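Local coordinates for protein aminopeptidase C (Lactobacillus rhamnosus, PDB 4K7C) that probably removes amino acids from the N-terminal ends of peptides, as a cysteine aminopeptidase of the papain-like C1 family, at residues R241-T244 / P245-F249. Sequence-based numbering, arbitrary orientation.
Sequences RELT and PQTFF
Thr244 and Thr247 hold each other in a reciprocal capping box at the start of helix 245-253. Thr244 OG1, at the N-cap, accepts from Thr247 N at 3.0 Å in a nearly straight bond (171°). In return, Thr247 OG1 accepts a hydrogen bond from Thr244 N at 2.8 Å, just as straight. Each hydroxyl sits between its own backbone N and carbonyl carbon, chi1 80° in Thr244 and 61° in Thr247, which turns it onto the other residue's N-H. The first helical turn closes through Phe248 N, which donates to Thr244 O at 2.8 Å, and Pro245 follows the cap without an N-H that would need a partner. An alanine at Thr244 has no hydroxyl to offer, so Thr247 N would probably be left without its capping acceptor and half of the box would go.

Thr247 OG1 has a further partner in a water, 2.9 Å away, that donates to Glu242 O and so ties the corner before the cap to the helix. On the buried side, Leu243 CD1 meets the Phe248 ring at its edge, 4.0 Å from CD1 of that ring. Phe226 and Phe228 of strand 226-231 pack against both residues, and Tyr252 stacks on Phe248 one turn along. The cap thus joins the end of hairpin strand 237-243 directly to helix 245-253, whose first turn also rests on the loop at Ile154 and Val155.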
ATOM      1  N   ARG A 241     -37.916  -0.718  25.525  1.00 23.23           N
ATOM      2  CA  ARG A 241     -37.516   0.459  26.248  1.00 22.27           C
ATOM      3  C   ARG A 241     -37.120   0.306  27.707  1.00 22.21           C
ATOM      4  O   ARG A 241     -37.575  -0.605  28.378  1.00 24.23           O
ATOM      5  CB  ARG A 241     -38.597   1.510  26.062  1.00 26.02           C
ATOM      6  CG  ARG A 241     -38.754   1.846  24.554  1.00 28.96           C
ATOM      7  CD  ARG A 241     -39.776   2.869  24.370  1.00 35.32           C
ATOM      8  NE  ARG A 241     -39.177   4.177  24.522  1.00 33.84           N
ATOM      9  CZ  ARG A 241     -39.903   5.281  24.367  1.00 39.65           C
ATOM     10  NH1 ARG A 241     -39.341   6.455  24.539  1.00 36.99           N
ATOM     11  NH2 ARG A 241     -41.187   5.172  24.034  1.00 41.00           N
ATOM     12  N   GLU A 242     -36.212   1.163  28.154  1.00 21.69           N
ATOM     13  CA  GLU A 242     -35.787   1.223  29.539  1.00 23.96           C
ATOM     14  C   GLU A 242     -35.272  -0.123  30.143  1.00 24.18           C
ATOM     15  O   GLU A 242     -35.548  -0.505  31.268  1.00 22.73           O
ATOM     16  CB  GLU A 242     -36.973   1.718  30.333  1.00 32.89           C
ATOM     17  CG  GLU A 242     -37.491   3.016  29.761  1.00 35.70           C
ATOM     18  CD  GLU A 242     -37.821   3.916  30.873  1.00 47.46           C
ATOM     19  OE1 GLU A 242     -36.982   4.817  31.114  1.00 67.16           O
ATOM     20  OE2 GLU A 242     -38.848   3.617  31.538  1.00 49.05           O
ATOM     21  N   LEU A 243     -34.525  -0.839  29.337  1.00 18.83           N
ATOM     22  CA  LEU A 243     -33.807  -2.022  29.792  1.00 18.78           C
ATOM     23  C   LEU A 243     -32.631  -1.585  30.677  1.00 16.42           C
ATOM     24  O   LEU A 243     -32.104  -0.453  30.567  1.00 17.36           O
ATOM     25  CB  LEU A 243     -33.341  -2.807  28.590  1.00 18.98           C
ATOM     26  CG  LEU A 243     -34.346  -3.543  27.709  1.00 22.93           C
ATOM     27  CD1 LEU A 243     -33.729  -3.919  26.385  1.00 25.33           C
ATOM     28  CD2 LEU A 243     -34.833  -4.776  28.422  1.00 24.93           C
ATOM     29  N   THR A 244     -32.210  -2.513  31.582  1.00 16.09           N
ATOM     30  CA  THR A 244     -30.939  -2.401  32.245  1.00 15.56           C
ATOM     31  C   THR A 244     -30.035  -3.544  31.680  1.00 14.68           C
ATOM     32  O   THR A 244     -30.546  -4.482  31.009  1.00 17.90           O
ATOM     33  CB  THR A 244     -31.022  -2.450  33.753  1.00 17.53           C
ATOM     34  OG1 THR A 244     -31.151  -3.823  34.150  1.00 17.65           O
ATOM     35  CG2 THR A 244     -32.135  -1.615  34.272  1.00 20.09           C
ATOM     36  N   PRO A 245     -28.716  -3.513  31.991  1.00 16.41           N
ATOM     37  CA  PRO A 245     -27.843  -4.649  31.598  1.00 16.54           C
ATOM     38  C   PRO A 245     -28.356  -5.959  32.180  1.00 16.26           C
ATOM     39  O   PRO A 245     -28.317  -7.021  31.547  1.00 16.95           O
ATOM     40  CB  PRO A 245     -26.465  -4.215  32.133  1.00 17.73           C
ATOM     41  CG  PRO A 245     -26.501  -2.705  31.948  1.00 17.79           C
ATOM     42  CD  PRO A 245     -27.912  -2.366  32.445  1.00 16.27           C
ATOM     43  N   GLN A 246     -28.899  -5.893  33.386  1.00 17.60           N
ATOM     44  CA  GLN A 246     -29.450  -7.097  34.005  0.50 19.51           C
ATOM     45  C   GLN A 246     -30.780  -7.559  33.462  1.00 18.50           C
ATOM     46  O   GLN A 246     -30.913  -8.732  33.207  1.00 17.78           O
ATOM     47  CB  GLN A 246     -29.397  -6.992  35.528  0.50 19.05           C
ATOM     48  CG  GLN A 246     -27.954  -6.715  35.965  0.50 20.35           C
ATOM     49  CD  GLN A 246     -27.740  -6.855  37.436  0.50 20.02           C
ATOM     50  OE1 GLN A 246     -27.686  -5.865  38.189  0.50 24.88           O
ATOM     51  NE2 GLN A 246     -27.671  -8.097  37.882  0.50 21.32           N
ATOM     52  N   THR A 247     -31.738  -6.654  33.193  1.00 19.36           N
ATOM     53  CA  THR A 247     -32.945  -7.102  32.523  1.00 19.16           C
ATOM     54  C   THR A 247     -32.735  -7.573  31.056  1.00 17.53           C
ATOM     55  O   THR A 247     -33.367  -8.477  30.584  1.00 18.12           O
ATOM     56  CB  THR A 247     -34.113  -6.081  32.629  1.00 18.36           C
ATOM     57  OG1 THR A 247     -33.736  -4.861  32.025  1.00 16.44           O
ATOM     58  CG2 THR A 247     -34.432  -5.865  34.069  1.00 19.20           C
ATOM     59  N   PHE A 248     -31.819  -6.922  30.356  1.00 19.17           N
ATOM     60  CA  PHE A 248     -31.418  -7.369  29.011  1.00 17.54           C
ATOM     61  C   PHE A 248     -30.880  -8.798  29.096  1.00 16.15           C
ATOM     62  O   PHE A 248     -31.319  -9.681  28.361  1.00 17.61           O
ATOM     63  CB  PHE A 248     -30.372  -6.401  28.437  1.00 16.68           C
ATOM     64  CG  PHE A 248     -29.921  -6.804  27.086  1.00 19.03           C
ATOM     65  CD1 PHE A 248     -30.684  -6.491  25.969  1.00 19.75           C
ATOM     66  CD2 PHE A 248     -28.826  -7.675  26.935  1.00 19.04           C
ATOM     67  CE1 PHE A 248     -30.312  -6.964  24.708  1.00 18.40           C
ATOM     68  CE2 PHE A 248     -28.493  -8.136  25.668  1.00 19.35           C
ATOM     69  CZ  PHE A 248     -29.238  -7.781  24.562  1.00 17.79           C
ATOM     70  N   PHE A 249     -29.951  -9.056  29.999  1.00 18.03           N
ATOM     71  CA  PHE A 249     -29.476 -10.413  30.144  1.00 20.51           C
ATOM     72  C   PHE A 249     -30.612 -11.401  30.400  1.00 19.02           C
ATOM     73  O   PHE A 249     -30.706 -12.458  29.743  1.00 20.23           O
ATOM     74  CB  PHE A 249     -28.402 -10.564  31.200  1.00 20.45           C
ATOM     75  CG  PHE A 249     -27.885 -11.997  31.318  1.00 21.05           C
ATOM     76  CD1 PHE A 249     -26.937 -12.485  30.439  1.00 22.82           C
ATOM     77  CD2 PHE A 249     -28.423 -12.873  32.286  1.00 21.65           C
ATOM     78  CE1 PHE A 249     -26.556 -13.811  30.497  1.00 21.95           C
ATOM     79  CE2 PHE A 249     -27.974 -14.185  32.398  1.00 22.33           C
ATOM     80  CZ  PHE A 249     -27.083 -14.662  31.495  1.00 22.09           C
TER
HETATM   81  O   HOH W   1     -35.876  -3.042  32.531  1.00 30.63           O